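Local coordinates for protein orotidine 5'-phosphate decarboxylase (Lactobacillus acidophilus, PDB 3TFX) that probably catalyses the decarboxylation of orotidine 5'-monophosphate to uridine 5'-monophosphate, the final step of de novo UMP biosynthesis, at residues E39-A44 / I59-K64; D31-V36 / G83-T88; D14-L19 / I46-K51. One frame throughout, in Å; residues are numbered along the deposited sequence.

The three interactions come from the first half of one TIM barrel. Interactions 1 and 2, with centres about 10 Å apart, share the sheet: strand 58-65 lies between strands 33-36 and 86-90, and two probable hydrogen bonds join it to 86-90, Leu61 O to Thr87 OG1 (2.6 Å) and Asp62 OD1 to Thr88 OG1 (2.6 Å). Interaction 3 lies in the helical layer, its centre about 9 Å from that of interaction 1 and 13 Å from that of interaction 2. Ile49 connects all three, CD1 lying 3.3 Å from Phe41 CD1 and CG2 3.6 Å from Ile84 CG2. Interaction 1 contains Lys64, the predicted proton donor; interaction 2, Lys35, a predicted substrate-binding residue.

Interaction 1 (E39-A44 / I59-K64)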
loop_
_atom_site.group_PDB
_atom_site.type_symbol
_atom_site.label_atom_id
_atom_site.label_comp_id
_atom_site.label_asym_id
_atom_site.label_seq_id
_atom_site.Cartn_x
_atom_site.Cartn_y
_atom_site.Cartn_z
ATOM N N GLU A 39 4.081 -6.852 6.631
ATOM C CA GLU A 39 4.911 -7.372 7.709
ATOM C C GLU A 39 6.076 -8.215 7.180
ATOM O O GLU A 39 7.239 -7.951 7.519
ATOM C CB GLU A 39 4.065 -8.141 8.743
ATOM C CG GLU A 39 4.920 -8.916 9.787
ATOM C CD GLU A 39 4.160 -9.303 11.053
ATOM O OE1 GLU A 39 2.907 -9.345 11.034
ATOM O OE2 GLU A 39 4.826 -9.561 12.077
ATOM N N LEU A 40 5.778 -9.202 6.336
ATOM C CA LEU A 40 6.830 -10.023 5.754
ATOM C C LEU A 40 7.555 -9.365 4.576
ATOM O O LEU A 40 8.790 -9.280 4.570
ATOM C CB LEU A 40 6.317 -11.415 5.344
ATOM C CG LEU A 40 7.411 -12.286 4.705
ATOM C CD1 LEU A 40 8.554 -12.602 5.699
ATOM C CD2 LEU A 40 6.880 -13.563 4.147
ATOM N N PHE A 41 6.798 -8.929 3.571
ATOM C CA PHE A 41 7.383 -8.390 2.343
ATOM C C PHE A 41 8.347 -7.213 2.557
ATOM O O PHE A 41 9.411 -7.168 1.931
ATOM C CB PHE A 41 6.286 -8.049 1.320
ATOM C CG PHE A 41 6.812 -7.665 -0.050
ATOM C CD1 PHE A 41 7.494 -8.583 -0.828
ATOM C CD2 PHE A 41 6.603 -6.387 -0.555
ATOM C CE1 PHE A 41 7.974 -8.234 -2.079
ATOM C CE2 PHE A 41 7.084 -6.028 -1.807
ATOM C CZ PHE A 41 7.762 -6.950 -2.572
ATOM N N TYR A 42 8.005 -6.288 3.452
ATOM C CA TYR A 42 8.874 -5.126 3.718
ATOM C C TYR A 42 10.134 -5.469 4.539
ATOM O O TYR A 42 11.076 -4.659 4.595
ATOM C CB TYR A 42 8.092 -3.969 4.371
ATOM C CG TYR A 42 7.068 -3.272 3.472
ATOM C CD1 TYR A 42 6.809 -3.727 2.173
ATOM C CD2 TYR A 42 6.338 -2.163 3.944
ATOM C CE1 TYR A 42 5.865 -3.075 1.348
ATOM C CE2 TYR A 42 5.395 -1.506 3.134
ATOM C CZ TYR A 42 5.155 -1.980 1.843
ATOM O OH TYR A 42 4.241 -1.339 1.041
ATOM N N ASN A 43 10.138 -6.644 5.185
ATOM C CA ASN A 43 11.357 -7.206 5.783
ATOM C C ASN A 43 12.162 -8.093 4.821
ATOM O O ASN A 43 13.382 -7.978 4.747
ATOM C CB ASN A 43 11.038 -8.013 7.049
ATOM C CG ASN A 43 10.812 -7.135 8.258
ATOM O OD1 ASN A 43 11.726 -6.450 8.738
ATOM N ND2 ASN A 43 9.581 -7.142 8.759
ATOM N N ALA A 44 11.488 -8.979 4.093
ATOM C CA ALA A 44 12.195 -9.982 3.283
ATOM C C ALA A 44 12.457 -9.572 1.818
ATOM O O ALA A 44 13.511 -9.893 1.258
ATOM C CB ALA A 44 11.473 -11.325 3.349
ATOM N N ILE A 59 1.011 -17.591 -3.937
ATOM C CA ILE A 59 1.085 -16.478 -2.985
ATOM C C ILE A 59 0.037 -15.416 -3.272
ATOM O O ILE A 59 -0.080 -14.932 -4.390
ATOM C CB ILE A 59 2.525 -15.820 -2.907
ATOM C CG1 ILE A 59 3.489 -16.670 -2.068
ATOM C CG2 ILE A 59 2.483 -14.436 -2.267
ATOM C CD1 ILE A 59 4.127 -17.793 -2.832
ATOM N N PHE A 60 -0.729 -15.075 -2.232
ATOM C CA PHE A 60 -1.562 -13.885 -2.215
ATOM C C PHE A 60 -0.659 -12.819 -1.607
ATOM O O PHE A 60 -0.430 -12.806 -0.402
ATOM C CB PHE A 60 -2.840 -14.175 -1.389
ATOM C CG PHE A 60 -3.729 -12.977 -1.111
ATOM C CD1 PHE A 60 -3.489 -11.715 -1.658
ATOM C CD2 PHE A 60 -4.831 -13.132 -0.288
ATOM C CE1 PHE A 60 -4.336 -10.633 -1.366
ATOM C CE2 PHE A 60 -5.683 -12.066 0.003
ATOM C CZ PHE A 60 -5.437 -10.814 -0.535
ATOM N N LEU A 61 -0.092 -11.956 -2.455
ATOM C CA LEU A 61 0.728 -10.850 -1.963
ATOM C C LEU A 61 -0.133 -9.616 -1.704
ATOM O O LEU A 61 -0.541 -8.907 -2.636
ATOM C CB LEU A 61 1.879 -10.531 -2.925
ATOM C CG LEU A 61 2.839 -9.411 -2.507
ATOM C CD1 LEU A 61 3.310 -9.555 -1.053
ATOM C CD2 LEU A 61 4.014 -9.396 -3.435
ATOM N N ASP A 62 -0.376 -9.364 -0.420
ATOM C CA ASP A 62 -1.415 -8.454 0.026
ATOM C C ASP A 62 -0.827 -7.124 0.516
ATOM O O ASP A 62 -0.676 -6.900 1.728
ATOM C CB ASP A 62 -2.220 -9.150 1.125
ATOM C CG ASP A 62 -3.399 -8.324 1.634
ATOM O OD1 ASP A 62 -3.702 -7.235 1.081
ATOM O OD2 ASP A 62 -4.023 -8.784 2.607
ATOM N N LEU A 63 -0.529 -6.245 -0.439
ATOM C CA LEU A 63 0.120 -4.958 -0.171
ATOM C C LEU A 63 -0.806 -3.745 -0.335
ATOM O O LEU A 63 -0.375 -2.615 -0.080
ATOM C CB LEU A 63 1.330 -4.807 -1.094
ATOM C CG LEU A 63 2.747 -5.205 -0.673
ATOM C CD1 LEU A 63 2.845 -6.160 0.531
ATOM C CD2 LEU A 63 3.558 -5.708 -1.888
ATOM N N LYS A 64 -2.047 -3.979 -0.777
ATOM C CA LYS A 64 -3.108 -2.946 -0.864
ATOM C C LYS A 64 -2.645 -1.635 -1.528
ATOM O O LYS A 64 -2.738 -0.549 -0.939
ATOM C CB LYS A 64 -3.741 -2.665 0.512
ATOM C CG LYS A 64 -4.239 -3.917 1.248
ATOM C CD LYS A 64 -5.116 -3.570 2.446
ATOM C CE LYS A 64 -5.663 -4.849 3.130
ATOM N NZ LYS A 64 -4.572 -5.828 3.512
#
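Leu61 is the first residue of strand 59-64 to meet helix 39-44: its CD1 lies 4.1 Å from Phe41 CB, while its CD2 sits over one face of the Phe41 ring. With CG anti to the backbone N (chi1 -178°), Leu61 sends both methyls outward from the sheet. Asp62, next along, is turned to the other side of the strand. Its OD1 takes a bond from Lys64 NZ (2.9 Å) on the syn side but 35° out of the carboxylate plane, and its OD2 forms a salt bridge with Lys35. Leu63 returns to the helix and meets two aromatic side chains on the same side. Its CD2 comes within 3.4 Å of Phe41 CD2, its CD1 touches Phe41 CB at 4.0 Å, and its CG reaches Tyr42 CE1 at 4.3 Å. The short methyl contact is consistent with close packing. Replacing Leu63 by an alanine removes both methyls, which would probably open a gap beside Phe41 CD2 and leave that ring freer to turn. Tyr42 is also fixed from beyond the contact, its OH hydrogen-bonded to Tyr42 of the second subunit. Lys64 again faces away from the helix, and its NZ has a further salt bridge to Asp67 of the second subunit. The short segment axes cross at 90° and approach to 9.1 Å. Leucines on the outer side and charged residues on the inner are characteristic of a TIM-barrel strand, and Lys35, Asp62 and Lys64 with Asp67 of the second subunit match the charged network of OMP decarboxylase active sites, completed across the dimer.

Interaction 2 (D31-V36 / G83-T88)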
loop_
_atom_site.group_PDB
_atom_site.type_symbol
_atom_site.label_atom_id
_atom_site.label_comp_id
_atom_site.label_asym_id
_atom_site.label_seq_id
_atom_site.Cartn_x
_atom_site.Cartn_y
_atom_site.Cartn_z
ATOM N N ASP A 31 0.577 -27.763 -3.216
ATOM C CA ASP A 31 -0.700 -27.852 -2.528
ATOM C C ASP A 31 -0.902 -26.683 -1.556
ATOM O O ASP A 31 -1.870 -26.662 -0.811
ATOM C CB ASP A 31 -0.814 -29.193 -1.774
ATOM C CG ASP A 31 -0.642 -30.404 -2.693
ATOM O OD1 ASP A 31 -0.994 -30.296 -3.885
ATOM O OD2 ASP A 31 -0.136 -31.456 -2.231
ATOM N N VAL A 32 0.017 -25.723 -1.537
ATOM C CA VAL A 32 -0.097 -24.661 -0.550
ATOM C C VAL A 32 -0.163 -23.249 -1.119
ATOM O O VAL A 32 0.564 -22.880 -2.055
ATOM C CB VAL A 32 0.838 -24.850 0.704
ATOM C CG1 VAL A 32 1.788 -26.041 0.563
ATOM C CG2 VAL A 32 1.533 -23.565 1.128
ATOM N N PHE A 33 -1.107 -22.502 -0.556
ATOM C CA PHE A 33 -1.461 -21.171 -0.997
ATOM C C PHE A 33 -1.367 -20.330 0.266
ATOM O O PHE A 33 -2.110 -20.553 1.221
ATOM C CB PHE A 33 -2.902 -21.183 -1.558
ATOM C CG PHE A 33 -3.263 -19.990 -2.446
ATOM C CD1 PHE A 33 -4.255 -20.118 -3.417
ATOM C CD2 PHE A 33 -2.626 -18.751 -2.314
ATOM C CE1 PHE A 33 -4.625 -19.041 -4.233
ATOM C CE2 PHE A 33 -2.973 -17.664 -3.141
ATOM C CZ PHE A 33 -3.979 -17.813 -4.101
ATOM N N VAL A 34 -0.441 -19.375 0.292
ATOM C CA VAL A 34 -0.284 -18.537 1.480
ATOM C C VAL A 34 -0.512 -17.052 1.201
ATOM O O VAL A 34 -0.407 -16.598 0.055
ATOM C CB VAL A 34 1.106 -18.722 2.161
ATOM C CG1 VAL A 34 1.285 -20.156 2.644
ATOM C CG2 VAL A 34 2.232 -18.301 1.218
ATOM N N LYS A 35 -0.816 -16.308 2.266
ATOM C CA LYS A 35 -0.956 -14.858 2.186
ATOM C C LYS A 35 0.101 -14.182 3.040
ATOM O O LYS A 35 0.190 -14.452 4.235
ATOM C CB LYS A 35 -2.338 -14.396 2.670
ATOM C CG LYS A 35 -2.584 -12.873 2.501
ATOM C CD LYS A 35 -3.960 -12.470 2.974
ATOM C CE LYS A 35 -3.987 -12.104 4.449
ATOM N NZ LYS A 35 -3.962 -10.623 4.668
ATOM N N VAL A 36 0.883 -13.303 2.423
ATOM C CA VAL A 36 1.803 -12.416 3.148
ATOM C C VAL A 36 1.535 -10.947 2.818
ATOM O O VAL A 36 1.115 -10.598 1.709
ATOM C CB VAL A 36 3.282 -12.777 2.894
ATOM C CG1 VAL A 36 3.629 -14.071 3.622
ATOM C CG2 VAL A 36 3.565 -12.923 1.403
ATOM N N GLY A 83 5.647 -13.769 -9.853
ATOM C CA GLY A 83 4.886 -15.015 -10.031
ATOM C C GLY A 83 3.842 -15.263 -8.948
ATOM O O GLY A 83 3.567 -16.413 -8.607
ATOM N N ILE A 84 3.269 -14.187 -8.400
ATOM C CA ILE A 84 2.198 -14.299 -7.394
ATOM C C ILE A 84 0.842 -14.607 -8.058
ATOM O O ILE A 84 0.736 -14.589 -9.295
ATOM C CB ILE A 84 2.157 -13.105 -6.346
ATOM C CG1 ILE A 84 1.446 -11.831 -6.838
ATOM C CG2 ILE A 84 3.548 -12.812 -5.751
ATOM C CD1 ILE A 84 1.997 -11.175 -8.041
ATOM N N THR A 85 -0.163 -14.933 -7.241
ATOM C CA THR A 85 -1.452 -15.401 -7.738
ATOM C C THR A 85 -2.573 -14.365 -7.500
ATOM O O THR A 85 -3.372 -14.101 -8.397
ATOM C CB THR A 85 -1.820 -16.774 -7.106
ATOM O OG1 THR A 85 -0.660 -17.628 -7.094
ATOM C CG2 THR A 85 -2.945 -17.472 -7.893
ATOM N N PHE A 86 -2.625 -13.800 -6.290
ATOM C CA PHE A 86 -3.590 -12.753 -5.933
ATOM C C PHE A 86 -2.810 -11.573 -5.393
ATOM O O PHE A 86 -1.803 -11.759 -4.705
ATOM C CB PHE A 86 -4.544 -13.173 -4.787
ATOM C CG PHE A 86 -5.550 -14.261 -5.130
ATOM C CD1 PHE A 86 -5.705 -14.756 -6.423
ATOM C CD2 PHE A 86 -6.389 -14.748 -4.133
ATOM C CE1 PHE A 86 -6.655 -15.764 -6.697
ATOM C CE2 PHE A 86 -7.327 -15.730 -4.396
ATOM C CZ PHE A 86 -7.457 -16.245 -5.678
ATOM N N THR A 87 -3.307 -10.368 -5.656
ATOM C CA THR A 87 -2.774 -9.158 -5.055
ATOM C C THR A 87 -3.895 -8.120 -4.864
ATOM O O THR A 87 -4.909 -8.175 -5.558
ATOM C CB THR A 87 -1.593 -8.615 -5.898
ATOM O OG1 THR A 87 -0.647 -7.982 -5.037
ATOM C CG2 THR A 87 -2.041 -7.650 -6.944
ATOM N N THR A 88 -3.709 -7.188 -3.934
ATOM C CA THR A 88 -4.727 -6.183 -3.595
ATOM C C THR A 88 -4.406 -4.726 -3.972
ATOM O O THR A 88 -3.240 -4.316 -4.016
ATOM C CB THR A 88 -5.036 -6.201 -2.073
ATOM O OG1 THR A 88 -3.807 -6.327 -1.349
ATOM C CG2 THR A 88 -5.952 -7.340 -1.723
#
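Phe33 and Phe86 form the aromatic part of this contact, a T-shaped (edge-to-face) pair with centroids 5.1 Å apart. Phe33 supplies the edge: its CZ stands 3.8 Å above the plane of the Phe86 ring, over its centre, as its similar distances to CD2 (3.9 Å) and CZ (4.1 Å) of Phe86 confirm. The planes meet at 58°, so the T is tilted and not square. Two different first torsions bring the rings together. Phe33 CG is anti to the backbone N (chi1 -162°), whereas Phe86 CG lies beside its own backbone N (chi1 -69°), which together with its second torsion leaves the ring face toward Phe33 CZ.

The aliphatic part is smaller and uses the same Phe33 atom. Thr85 presents carbon to the ring, with CB 3.8 Å and CG2 3.9 Å from Phe33 CZ, and it is CG2, not the hydroxyl, that lies anti to the backbone N. Phe33 CZ thus meets both neighbours at once, Thr85 and the Phe86 face lying at about a right angle to each other as seen from it.

No hydrogen bond joins the segments, and the nearest CA atoms, those of Phe33 and Thr85, are 8.9 Å apart, too far for adjacent strands. The gap is filled by strand 58-65, which pairs with Val34 on one side and, through Leu61, with Phe86 on the other, and contributes Phe60 to the packing on Phe86. Inside the TIM barrel, Ile8 of strand 7-10 touches both Phe33 and Phe86, and Leu119 of strand 117-121 also packs on Phe86.

Interaction 3 (D14-L19 / I46-K51); sequences DNEEQL and IDVIKK
Lys51 N bonds to Asp47 O at 2.8 Å, the shortest sound polar bond here, and this helical turn places Lys51 on the side facing Glu16. The two segments belong to helices 16-24 and 46-54 in the outer layer of the TIM barrel, and no hydrogen bond passes between them. Their one electrostatic approach is Lys51 NZ to Glu16 OE2 at 4.2 Å. That is beyond a salt bridge, so any attraction between the opposite charges is likely to be modest.

Most of the contact is made by Val48, whose two methyls serve different partners. CG2, beside its backbone N, packs on the flat carboxylate of Glu16: it is 3.6 Å from Glu16 CD and about 3.5 Å above the carboxylate plane, hence almost straight over that carbon. Glu16 reaches this position with CG anti to the backbone N (chi1 -154°) and the chain extended beyond it, so that its CG too lies along the valine, 3.9 Å from Val48 CG2. The negative group thus lies across the valine methyl, with OE1 of Glu16 also 3.6 Å from Val48 CG2.

The N-terminal end of helix 16-24 is started by Asn15 at the N-cap, with Leu19 N bonded to Asn15 O. One turn on from the cap, Leu19 enters the buried side, where it also meets Leu40 of helix 38-44, while Ile49 turns away from this contact to pack on Phe41 of that same helix. Leu19 and Val48 reach toward each other tip to tip, Leu19 CD2 meeting Val48 CG1 at 3.8 Å.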
loop_
_atom_site.group_PDB
_atom_site.type_symbol
_atom_site.label_atom_id
_atom_site.label_comp_id
_atom_site.label_asym_id
_atom_site.label_seq_id
_atom_site.Cartn_x
_atom_site.Cartn_y
_atom_site.Cartn_z
ATOM N N ASP A 14 7.567 -11.863 10.432
ATOM C CA ASP A 14 8.433 -10.793 9.908
ATOM C C ASP A 14 9.823 -11.239 9.469
ATOM O O ASP A 14 10.699 -10.400 9.246
ATOM C CB ASP A 14 8.558 -9.665 10.941
ATOM C CG ASP A 14 9.312 -10.085 12.210
ATOM O OD1 ASP A 14 9.432 -9.240 13.100
ATOM O OD2 ASP A 14 9.793 -11.230 12.324
ATOM N N ASN A 15 10.028 -12.553 9.365
ATOM C CA ASN A 15 11.343 -13.094 9.042
ATOM C C ASN A 15 11.281 -14.419 8.294
ATOM O O ASN A 15 10.455 -15.292 8.607
ATOM C CB ASN A 15 12.215 -13.230 10.302
ATOM C CG ASN A 15 11.609 -14.165 11.339
ATOM O OD1 ASN A 15 10.691 -13.799 12.086
ATOM N ND2 ASN A 15 12.126 -15.377 11.390
ATOM N N GLU A 16 12.185 -14.550 7.323
ATOM C CA GLU A 16 12.295 -15.711 6.441
ATOM C C GLU A 16 12.476 -17.063 7.162
ATOM O O GLU A 16 12.012 -18.095 6.673
ATOM C CB GLU A 16 13.452 -15.480 5.472
ATOM C CG GLU A 16 13.345 -16.209 4.150
ATOM C CD GLU A 16 14.625 -16.101 3.340
ATOM O OE1 GLU A 16 15.406 -15.155 3.592
ATOM O OE2 GLU A 16 14.842 -16.956 2.450
ATOM N N GLU A 17 13.138 -17.051 8.314
ATOM C CA GLU A 17 13.387 -18.263 9.100
ATOM C C GLU A 17 12.117 -18.838 9.756
ATOM O O GLU A 17 11.917 -20.064 9.820
ATOM C CB GLU A 17 14.446 -17.962 10.166
ATOM C CG GLU A 17 15.771 -17.393 9.587
ATOM C CD GLU A 17 16.411 -16.303 10.454
ATOM O OE1 GLU A 17 15.740 -15.278 10.757
ATOM O OE2 GLU A 17 17.601 -16.464 10.821
ATOM N N GLN A 18 11.271 -17.953 10.268
ATOM C CA GLN A 18 9.970 -18.351 10.787
ATOM C C GLN A 18 9.055 -18.788 9.632
ATOM O O GLN A 18 8.236 -19.693 9.793
ATOM C CB GLN A 18 9.343 -17.209 11.594
ATOM C CG GLN A 18 8.186 -17.642 12.480
ATOM C CD GLN A 18 7.514 -16.487 13.202
ATOM O OE1 GLN A 18 6.300 -16.507 13.421
ATOM N NE2 GLN A 18 8.294 -15.485 13.585
ATOM N N LEU A 19 9.227 -18.161 8.468
ATOM C CA LEU A 19 8.435 -18.476 7.272
ATOM C C LEU A 19 8.707 -19.895 6.797
ATOM O O LEU A 19 7.784 -20.675 6.510
ATOM C CB LEU A 19 8.764 -17.492 6.143
ATOM C CG LEU A 19 8.251 -17.755 4.723
ATOM C CD1 LEU A 19 6.743 -17.647 4.647
ATOM C CD2 LEU A 19 8.884 -16.769 3.746
ATOM N N ILE A 46 11.691 -8.989 -2.493
ATOM C CA ILE A 46 11.247 -9.689 -3.700
ATOM C C ILE A 46 11.890 -11.052 -3.941
ATOM O O ILE A 46 11.224 -11.963 -4.460
ATOM C CB ILE A 46 11.291 -8.777 -4.984
ATOM C CG1 ILE A 46 12.678 -8.741 -5.644
ATOM C CG2 ILE A 46 10.798 -7.357 -4.671
ATOM C CD1 ILE A 46 13.737 -8.058 -4.845
ATOM N N ASP A 47 13.165 -11.205 -3.561
ATOM C CA ASP A 47 13.874 -12.480 -3.763
ATOM C C ASP A 47 13.177 -13.632 -3.056
ATOM O O ASP A 47 13.047 -14.729 -3.607
ATOM C CB ASP A 47 15.334 -12.388 -3.305
ATOM C CG ASP A 47 16.116 -11.329 -4.056
ATOM O OD1 ASP A 47 15.935 -11.184 -5.289
ATOM O OD2 ASP A 47 16.920 -10.641 -3.408
ATOM N N VAL A 48 12.707 -13.367 -1.846
ATOM C CA VAL A 48 12.014 -14.375 -1.058
ATOM C C VAL A 48 10.716 -14.815 -1.725
ATOM O O VAL A 48 10.423 -16.007 -1.770
ATOM C CB VAL A 48 11.801 -13.916 0.399
ATOM C CG1 VAL A 48 10.916 -14.908 1.176
ATOM C CG2 VAL A 48 13.171 -13.762 1.075
ATOM N N ILE A 49 9.968 -13.870 -2.285
ATOM C CA ILE A 49 8.758 -14.235 -3.012
ATOM C C ILE A 49 9.069 -15.016 -4.293
ATOM O O ILE A 49 8.519 -16.097 -4.501
ATOM C CB ILE A 49 7.836 -13.038 -3.247
ATOM C CG1 ILE A 49 7.217 -12.648 -1.905
ATOM C CG2 ILE A 49 6.758 -13.386 -4.267
ATOM C CD1 ILE A 49 6.329 -11.469 -1.962
ATOM N N LYS A 50 9.974 -14.498 -5.114
ATOM C CA LYS A 50 10.433 -15.215 -6.311
ATOM C C LYS A 50 10.875 -16.664 -5.994
ATOM O O LYS A 50 10.463 -17.606 -6.668
ATOM C CB LYS A 50 11.561 -14.435 -7.005
ATOM C CG LYS A 50 11.530 -14.540 -8.520
ATOM C CD LYS A 50 12.788 -13.927 -9.152
ATOM C CE LYS A 50 12.618 -13.719 -10.664
ATOM N NZ LYS A 50 11.755 -12.535 -10.966
ATOM N N LYS A 51 11.689 -16.826 -4.957
ATOM C CA LYS A 51 12.139 -18.138 -4.479
ATOM C C LYS A 51 10.934 -19.052 -4.215
ATOM O O LYS A 51 10.848 -20.170 -4.745
ATOM C CB LYS A 51 12.938 -17.950 -3.191
ATOM C CG LYS A 51 14.263 -18.702 -3.117
ATOM C CD LYS A 51 14.991 -18.406 -1.791
ATOM C CE LYS A 51 16.437 -18.914 -1.818
ATOM N NZ LYS A 51 17.060 -19.013 -0.446
#